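Local coordinates for protein interferon gamma receptor 1 (Gallus gallus, PDB 4EQ3) that probably binds the cytokine interferon gamma as the ligand-binding chain of its cell-surface receptor, of which this is the extracellular part with two fibronectin type III-like domains, at residues A[73-84]-A[95-104]; A[107-115]-A[125-133]. One frame throughout, in Å; residues are numbered along the deposited sequence.

Contact 1. Residues A[73-84]-A[95-104]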
# COMPACT_ATOMS: atom_id res chain seq x y z
N ILE A 73 7.11 -9.66 -5.45
CA ILE A 73 6.36 -8.83 -6.37
C ILE A 73 7.18 -7.62 -6.77
O ILE A 73 7.48 -6.76 -5.95
CB ILE A 73 5.04 -8.38 -5.73
CG1 ILE A 73 4.17 -9.62 -5.47
CG2 ILE A 73 4.33 -7.37 -6.63
CD1 ILE A 73 2.93 -9.35 -4.63
N ASN A 74 7.57 -7.57 -8.04
CA ASN A 74 8.39 -6.46 -8.50
C ASN A 74 7.92 -5.95 -9.85
O ASN A 74 8.69 -5.40 -10.63
CB ASN A 74 9.86 -6.87 -8.55
CG ASN A 74 10.06 -8.24 -9.14
OD1 ASN A 74 9.76 -8.46 -10.31
ND2 ASN A 74 10.57 -9.17 -8.33
N GLU A 75 6.63 -6.14 -10.09
CA GLU A 75 5.96 -5.61 -11.27
C GLU A 75 4.66 -5.03 -10.75
O GLU A 75 3.96 -5.68 -9.98
CB GLU A 75 5.66 -6.74 -12.26
CG GLU A 75 6.89 -7.41 -12.86
CD GLU A 75 7.63 -6.50 -13.83
OE1 GLU A 75 7.03 -5.49 -14.28
OE2 GLU A 75 8.80 -6.79 -14.14
N ILE A 76 4.33 -3.81 -11.16
CA ILE A 76 3.09 -3.19 -10.70
C ILE A 76 1.93 -3.41 -11.68
O ILE A 76 0.77 -3.42 -11.28
CB ILE A 76 3.29 -1.68 -10.40
CG1 ILE A 76 2.27 -1.19 -9.36
CG2 ILE A 76 3.22 -0.86 -11.69
CD1 ILE A 76 2.65 0.16 -8.71
N PHE A 77 2.26 -3.60 -12.96
CA PHE A 77 1.23 -3.69 -14.01
C PHE A 77 0.93 -5.11 -14.48
O PHE A 77 -0.17 -5.39 -14.93
CB PHE A 77 1.59 -2.78 -15.19
CG PHE A 77 1.63 -1.32 -14.83
CD1 PHE A 77 0.49 -0.67 -14.40
CD2 PHE A 77 2.81 -0.61 -14.91
CE1 PHE A 77 0.52 0.67 -14.05
CE2 PHE A 77 2.85 0.74 -14.55
CZ PHE A 77 1.70 1.37 -14.13
N HIS A 78 1.90 -6.01 -14.36
CA HIS A 78 1.67 -7.38 -14.81
C HIS A 78 1.05 -8.22 -13.69
O HIS A 78 1.05 -7.81 -12.53
CB HIS A 78 2.96 -8.02 -15.29
CG HIS A 78 3.60 -7.30 -16.44
ND1 HIS A 78 3.00 -7.19 -17.67
CD2 HIS A 78 4.79 -6.65 -16.54
CE1 HIS A 78 3.79 -6.51 -18.48
NE2 HIS A 78 4.88 -6.17 -17.82
N SER A 79 0.53 -9.38 -14.06
CA SER A 79 -0.24 -10.23 -13.15
C SER A 79 0.63 -11.25 -12.40
O SER A 79 1.71 -11.63 -12.85
CB SER A 79 -1.34 -10.98 -13.93
OG SER A 79 -2.25 -10.08 -14.55
N TYR A 80 0.13 -11.67 -11.24
CA TYR A 80 0.75 -12.74 -10.46
C TYR A 80 -0.36 -13.67 -10.01
O TYR A 80 -1.50 -13.24 -9.79
CB TYR A 80 1.44 -12.18 -9.22
CG TYR A 80 2.75 -11.43 -9.45
CD1 TYR A 80 3.97 -12.09 -9.37
CD2 TYR A 80 2.75 -10.07 -9.70
CE1 TYR A 80 5.17 -11.41 -9.55
CE2 TYR A 80 3.95 -9.38 -9.88
CZ TYR A 80 5.15 -10.05 -9.81
OH TYR A 80 6.32 -9.36 -10.00
N TRP A 81 -0.04 -14.95 -9.88
CA TRP A 81 -0.91 -15.88 -9.20
C TRP A 81 -0.13 -16.51 -8.06
O TRP A 81 1.11 -16.60 -8.12
CB TRP A 81 -1.43 -16.96 -10.16
CG TRP A 81 -2.55 -16.47 -11.04
CD1 TRP A 81 -3.89 -16.62 -10.83
CD2 TRP A 81 -2.41 -15.74 -12.26
NE1 TRP A 81 -4.59 -16.03 -11.85
CE2 TRP A 81 -3.70 -15.49 -12.74
CE3 TRP A 81 -1.31 -15.28 -12.99
CZ2 TRP A 81 -3.94 -14.79 -13.92
CZ3 TRP A 81 -1.54 -14.60 -14.17
CH2 TRP A 81 -2.85 -14.36 -14.62
N PHE A 82 -0.83 -16.92 -7.01
CA PHE A 82 -0.18 -17.62 -5.90
C PHE A 82 -0.99 -18.86 -5.57
O PHE A 82 -2.17 -18.93 -5.89
CB PHE A 82 -0.04 -16.72 -4.67
CG PHE A 82 0.52 -15.37 -4.96
CD1 PHE A 82 -0.32 -14.29 -5.18
CD2 PHE A 82 1.89 -15.17 -5.02
CE1 PHE A 82 0.20 -13.03 -5.45
CE2 PHE A 82 2.42 -13.92 -5.29
CZ PHE A 82 1.57 -12.85 -5.52
N ARG A 83 -0.36 -19.84 -4.94
CA ARG A 83 -1.09 -21.05 -4.57
C ARG A 83 -0.48 -21.71 -3.33
O ARG A 83 0.70 -21.54 -3.04
CB ARG A 83 -1.15 -22.05 -5.74
CG ARG A 83 0.17 -22.74 -6.07
CD ARG A 83 -0.03 -23.67 -7.27
NE ARG A 83 1.18 -24.39 -7.68
CZ ARG A 83 1.22 -25.23 -8.71
NH1 ARG A 83 0.13 -25.45 -9.42
NH2 ARG A 83 2.35 -25.85 -9.03
N ILE A 84 -1.30 -22.44 -2.60
CA ILE A 84 -0.84 -23.03 -1.36
C ILE A 84 -1.32 -24.46 -1.24
O ILE A 84 -2.47 -24.74 -1.52
CB ILE A 84 -1.39 -22.27 -0.13
CG1 ILE A 84 -1.26 -20.75 -0.33
CG2 ILE A 84 -0.68 -22.75 1.14
CD1 ILE A 84 -2.58 -20.02 -0.30
N TYR A 95 -2.83 -28.14 -4.50
CA TYR A 95 -2.70 -26.70 -4.36
C TYR A 95 -4.03 -26.02 -4.59
O TYR A 95 -4.85 -26.49 -5.36
CB TYR A 95 -1.71 -26.15 -5.36
CG TYR A 95 -0.26 -26.22 -4.95
CD1 TYR A 95 0.22 -25.45 -3.89
CD2 TYR A 95 0.63 -27.02 -5.64
CE1 TYR A 95 1.55 -25.51 -3.53
CE2 TYR A 95 1.96 -27.08 -5.29
CZ TYR A 95 2.41 -26.32 -4.24
OH TYR A 95 3.74 -26.38 -3.89
N VAL A 96 -4.25 -24.90 -3.91
CA VAL A 96 -5.40 -24.06 -4.20
C VAL A 96 -4.84 -22.72 -4.63
O VAL A 96 -3.90 -22.19 -4.03
CB VAL A 96 -6.32 -23.90 -2.97
CG1 VAL A 96 -5.51 -23.43 -1.78
CG2 VAL A 96 -7.46 -22.94 -3.28
N GLU A 97 -5.43 -22.18 -5.70
CA GLU A 97 -4.91 -20.99 -6.36
C GLU A 97 -5.68 -19.73 -5.95
O GLU A 97 -6.88 -19.78 -5.70
CB GLU A 97 -5.01 -21.19 -7.88
CG GLU A 97 -4.27 -20.17 -8.71
CD GLU A 97 -4.18 -20.60 -10.18
OE1 GLU A 97 -5.13 -20.33 -10.94
OE2 GLU A 97 -3.15 -21.20 -10.55
N THR A 98 -4.98 -18.59 -5.89
CA THR A 98 -5.65 -17.33 -5.59
C THR A 98 -6.27 -16.72 -6.85
O THR A 98 -5.99 -17.16 -7.98
CB THR A 98 -4.68 -16.29 -4.99
OG1 THR A 98 -3.65 -15.98 -5.94
CG2 THR A 98 -4.05 -16.79 -3.70
N ASP A 99 -7.12 -15.71 -6.65
CA ASP A 99 -7.53 -14.84 -7.75
C ASP A 99 -6.29 -14.23 -8.38
O ASP A 99 -5.23 -14.14 -7.75
CB ASP A 99 -8.42 -13.70 -7.25
CG ASP A 99 -9.76 -14.19 -6.70
OD1 ASP A 99 -10.21 -15.30 -7.08
OD2 ASP A 99 -10.37 -13.44 -5.90
N GLU A 100 -6.43 -13.80 -9.63
CA GLU A 100 -5.38 -13.04 -10.30
C GLU A 100 -5.06 -11.80 -9.47
O GLU A 100 -5.96 -11.15 -8.94
CB GLU A 100 -5.85 -12.61 -11.69
CG GLU A 100 -4.92 -11.65 -12.40
CD GLU A 100 -5.37 -11.38 -13.83
OE1 GLU A 100 -6.46 -11.85 -14.21
OE2 GLU A 100 -4.63 -10.70 -14.57
N PHE A 101 -3.78 -11.47 -9.37
CA PHE A 101 -3.38 -10.31 -8.60
C PHE A 101 -2.56 -9.35 -9.44
O PHE A 101 -1.55 -9.74 -10.04
CB PHE A 101 -2.61 -10.70 -7.33
CG PHE A 101 -2.05 -9.52 -6.57
CD1 PHE A 101 -2.83 -8.85 -5.62
CD2 PHE A 101 -0.77 -9.07 -6.80
CE1 PHE A 101 -2.31 -7.76 -4.92
CE2 PHE A 101 -0.24 -7.98 -6.11
CZ PHE A 101 -1.02 -7.32 -5.17
N VAL A 102 -3.00 -8.10 -9.46
CA VAL A 102 -2.30 -7.03 -10.13
C VAL A 102 -2.15 -5.86 -9.16
O VAL A 102 -3.15 -5.29 -8.72
CB VAL A 102 -3.07 -6.55 -11.36
CG1 VAL A 102 -2.28 -5.50 -12.08
CG2 VAL A 102 -3.37 -7.74 -12.27
N LEU A 103 -0.91 -5.51 -8.83
CA LEU A 103 -0.66 -4.49 -7.81
C LEU A 103 -1.35 -3.17 -8.11
O LEU A 103 -1.94 -2.57 -7.22
CB LEU A 103 0.85 -4.29 -7.61
CG LEU A 103 1.24 -3.34 -6.46
CD1 LEU A 103 0.76 -3.87 -5.12
CD2 LEU A 103 2.75 -3.13 -6.45
N GLN A 104 -1.29 -2.73 -9.36
CA GLN A 104 -1.92 -1.47 -9.77
C GLN A 104 -3.43 -1.48 -9.55
O GLN A 104 -4.04 -0.44 -9.29
CB GLN A 104 -1.62 -1.18 -11.25
CG GLN A 104 -2.34 0.03 -11.83
CD GLN A 104 -3.70 -0.31 -12.40
OE1 GLN A 104 -3.86 -1.31 -13.10
NE2 GLN A 104 -4.69 0.52 -12.10
O HOH W 1 1.25 -6.92 -9.99
O HOH W 2 -2.33 -3.37 -15.02

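Contact 2. Residues A[107-115]-A[125-133]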
# COMPACT_ATOMS: atom_id res chain seq x y z
N GLY A 107 -3.70 -3.32 -5.25
CA GLY A 107 -2.94 -2.75 -4.15
C GLY A 107 -3.56 -1.47 -3.64
O GLY A 107 -3.89 -0.59 -4.43
N LYS A 108 -3.72 -1.34 -2.32
CA LYS A 108 -4.32 -0.13 -1.78
C LYS A 108 -3.24 0.80 -1.29
O LYS A 108 -2.19 0.35 -0.83
CB LYS A 108 -5.27 -0.46 -0.61
CG LYS A 108 -6.60 -1.09 -1.01
CD LYS A 108 -7.61 -0.98 0.13
CE LYS A 108 -8.57 -2.17 0.13
NZ LYS A 108 -9.56 -2.09 1.25
N ILE A 109 -3.49 2.10 -1.38
CA ILE A 109 -2.62 3.09 -0.77
C ILE A 109 -3.37 3.79 0.36
O ILE A 109 -4.36 4.50 0.12
CB ILE A 109 -2.10 4.10 -1.81
CG1 ILE A 109 -1.26 3.38 -2.88
CG2 ILE A 109 -1.28 5.20 -1.15
CD1 ILE A 109 -0.00 2.76 -2.34
N GLY A 110 -2.92 3.56 1.59
CA GLY A 110 -3.54 4.15 2.76
C GLY A 110 -3.31 5.65 2.90
O GLY A 110 -2.56 6.25 2.14
N PRO A 111 -3.96 6.27 3.89
CA PRO A 111 -3.79 7.71 4.03
C PRO A 111 -2.33 8.07 4.31
O PRO A 111 -1.61 7.32 4.98
CB PRO A 111 -4.69 8.07 5.22
CG PRO A 111 -4.92 6.79 5.95
CD PRO A 111 -4.86 5.70 4.92
N PRO A 112 -1.88 9.22 3.79
CA PRO A 112 -0.52 9.66 4.09
C PRO A 112 -0.46 10.31 5.47
O PRO A 112 -1.48 10.72 6.01
CB PRO A 112 -0.27 10.73 3.03
CG PRO A 112 -1.62 11.27 2.72
CD PRO A 112 -2.55 10.10 2.82
N LYS A 113 0.75 10.40 6.02
CA LYS A 113 0.98 11.14 7.25
C LYS A 113 1.10 12.61 6.86
O LYS A 113 1.83 12.95 5.94
CB LYS A 113 2.26 10.64 7.92
CG LYS A 113 2.55 11.27 9.26
CD LYS A 113 1.45 10.99 10.27
CE LYS A 113 1.76 11.63 11.63
NZ LYS A 113 0.67 11.39 12.63
N LEU A 114 0.36 13.47 7.55
CA LEU A 114 0.34 14.88 7.16
C LEU A 114 0.58 15.79 8.35
O LEU A 114 -0.16 15.74 9.33
CB LEU A 114 -1.02 15.22 6.53
CG LEU A 114 -1.16 16.58 5.85
CD1 LEU A 114 -2.27 16.56 4.81
CD2 LEU A 114 -1.39 17.71 6.85
N ASN A 115 1.63 16.61 8.28
CA ASN A 115 1.87 17.60 9.33
C ASN A 115 1.56 19.02 8.86
O ASN A 115 1.93 19.41 7.75
CB ASN A 115 3.30 17.53 9.87
CG ASN A 115 3.50 18.39 11.10
OD1 ASN A 115 4.39 19.26 11.15
ND2 ASN A 115 2.66 18.18 12.11
N VAL A 125 2.52 22.52 4.50
CA VAL A 125 2.06 21.13 4.50
C VAL A 125 3.20 20.16 4.26
O VAL A 125 3.86 20.22 3.22
CB VAL A 125 1.00 20.89 3.44
CG1 VAL A 125 0.56 19.43 3.44
CG2 VAL A 125 -0.16 21.82 3.66
N ASP A 126 3.45 19.27 5.21
CA ASP A 126 4.41 18.20 5.00
C ASP A 126 3.62 16.91 4.88
O ASP A 126 2.78 16.60 5.73
CB ASP A 126 5.42 18.11 6.15
CG ASP A 126 6.41 19.27 6.15
OD1 ASP A 126 7.30 19.32 5.26
OD2 ASP A 126 6.29 20.14 7.05
N VAL A 127 3.88 16.16 3.82
CA VAL A 127 3.12 14.95 3.59
C VAL A 127 4.04 13.85 3.08
O VAL A 127 4.92 14.10 2.26
CB VAL A 127 1.98 15.21 2.59
CG1 VAL A 127 2.55 15.74 1.27
CG2 VAL A 127 1.14 13.95 2.38
N TYR A 128 3.85 12.63 3.60
CA TYR A 128 4.58 11.46 3.13
C TYR A 128 3.97 10.17 3.69
O TYR A 128 3.05 10.21 4.51
CB TYR A 128 6.06 11.57 3.51
CG TYR A 128 6.37 11.16 4.94
CD1 TYR A 128 5.75 11.79 6.01
CD2 TYR A 128 7.31 10.17 5.20
CE1 TYR A 128 6.05 11.43 7.32
CE2 TYR A 128 7.61 9.80 6.50
CZ TYR A 128 6.98 10.43 7.56
OH TYR A 128 7.27 10.06 8.85
N HIS A 129 4.49 9.03 3.23
CA HIS A 129 4.06 7.72 3.69
C HIS A 129 5.21 6.98 4.34
O HIS A 129 6.01 6.36 3.63
CB HIS A 129 3.62 6.88 2.49
CG HIS A 129 2.17 7.01 2.15
ND1 HIS A 129 1.69 7.97 1.29
CD2 HIS A 129 1.10 6.28 2.54
CE1 HIS A 129 0.38 7.84 1.17
NE2 HIS A 129 -0.00 6.82 1.92
N PRO A 130 5.30 7.01 5.68
CA PRO A 130 6.42 6.34 6.37
C PRO A 130 6.49 4.85 6.04
O PRO A 130 7.56 4.24 6.09
CB PRO A 130 6.10 6.54 7.86
CG PRO A 130 4.64 6.83 7.90
CD PRO A 130 4.34 7.59 6.64
N GLU A 131 5.37 4.23 5.70
CA GLU A 131 5.32 2.82 5.37
C GLU A 131 5.96 2.43 4.06
O GLU A 131 6.31 1.34 3.88
CB GLU A 131 3.90 2.35 5.33
CG GLU A 131 3.11 2.80 6.46
CD GLU A 131 2.20 3.99 6.14
OE1 GLU A 131 1.11 3.95 6.71
OE2 GLU A 131 2.56 4.93 5.38
N PHE A 132 6.11 3.36 3.16
CA PHE A 132 6.67 3.00 1.86
C PHE A 132 8.08 2.45 2.03
O PHE A 132 8.88 2.99 2.80
CB PHE A 132 6.66 4.18 0.88
CG PHE A 132 5.29 4.55 0.37
CD1 PHE A 132 4.19 3.78 0.69
CD2 PHE A 132 5.12 5.67 -0.41
CE1 PHE A 132 2.93 4.12 0.23
CE2 PHE A 132 3.87 6.03 -0.87
CZ PHE A 132 2.77 5.25 -0.55
N PRO A 133 8.40 1.37 1.32
CA PRO A 133 9.73 0.78 1.50
C PRO A 133 10.84 1.66 0.90
O PRO A 133 10.60 2.39 -0.06
CB PRO A 133 9.62 -0.56 0.76
CG PRO A 133 8.52 -0.34 -0.25
CD PRO A 133 7.55 0.60 0.40
O HOH W 3 0.67 7.09 5.82
O HOH W 4 -1.34 4.70 5.31

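Contact 1. Residues A[73-84]-A[95-104]
Arg83 turns its CG between its own backbone N and carbonyl carbon (chi1 71°) and then runs fully extended, which lays its guanidinium flat on the ring of Tyr95, the planes 3° apart and the centres 4.2 Å from each other. The stacking is offset, with Arg83 NE 3.4 Å from Tyr95 CD2. Glu100, with CG anti to the backbone N and the chain straight beyond it, passes over one face of the Trp81 indole. Its CA makes a CH-pi contact with the five-membered ring, CG lies 3.6 Å from Trp81 CZ2, and the carboxylate reaches Ser79, whose OG donates to Glu100 OE2 at a doubtfully short 2.5 Å.

Antiparallel pairs form on either side of a one-residue slip in register: Ile84 with Val96 and Arg83 with Glu97 in the hairpin, and a lone bridge of Tyr80 with Phe101 beyond it. Here the Thr98 side chain stands in for a backbone acceptor: Phe82 N bonds to Thr98 OG1 at 3.2 Å while Thr98 N returns to Phe82 O. Beyond Phe101, Gln104 N donates to Ile76 O, 2.9 Å away, and a water joins Glu75 O, His78 O and Leu103 N.

Arg83 also forms a salt bridge with Glu44 and a cation-pi contact with Tyr53. Its charge is thus probably well compensated, while Thr98 bridges the slip and a water links loop to helix.

Contact 2. Residues A[107-115]-A[125-133]
Val125 meets Leu114 through its CG1 branch, 4.1 Å from Leu114 CG. Asp126 then exchanges two backbone hydrogen bonds with Asn115, and at Val127 the chain forms a non-hydrogen-bonded pair with Leu114. Val127 places CG2 anti to its backbone N, and this methyl packs 3.6 Å from Pro112 CB. Tyr128 pairs through its backbone with Lys113. Their side chains run side by side in the same direction, with Tyr128 CE1 3.9 Å from Lys113 CB.

At His129 the regular pairing gives way to a side-chain bond. NE2 donates to Gly110 O at 2.6 Å, nearly straight at 169° and within the plane of the imidazole, although it approaches from above the carbonyl plane of Gly110. Pro112 CA sits over one face of the ring in a CH-pi contact, 3.7 Å from its centroid, and Phe132 CZ lies over the opposite face. ND1 is held by Tyr150, so both ring nitrogens are engaged and the rotation of the imidazole is fixed. Pro130 and Glu131 fill the middle of a type I turn, closed by Phe132 N bonding to His129 O, and Pro130 CD reaches Lys113 CB. The edge of the Phe132 ring finally meets Ile109, with CZ 4.1 Å from Ile109 CG2.

The hairpin forms one edge of a three-stranded antiparallel sheet, strand 122-128 pairing on its other side with strand 175-180. Pro112 and Leu114 pack against strands 186-196 and 201-213 of the facing sheet, and Phe132 stacks edge-to-face with Phe24 of the N-terminal domain.

How the contacts relate
From the N terminus, contact 1 comes first: it closes the hairpin of strands 81-88 and 91-97 in the N-terminal domain, and its pairing extends outward to the loop at 73-79 and the start of helix 103-106. The chain leaves that short helix and almost at once enters contact 2, which closes the next hairpin, strands 113-119 and 122-128, in the C-terminal domain. The two are in series, neither nested nor crossing, with centres about 24 Å apart and no touch besides the chain itself. The helix and the residues after it connect the domains. Around them, the Gln104 side chain bonds to Leu200 and the Lys108 backbone to Ser21 and Asn23, tying each domain to the chain at the border of the other.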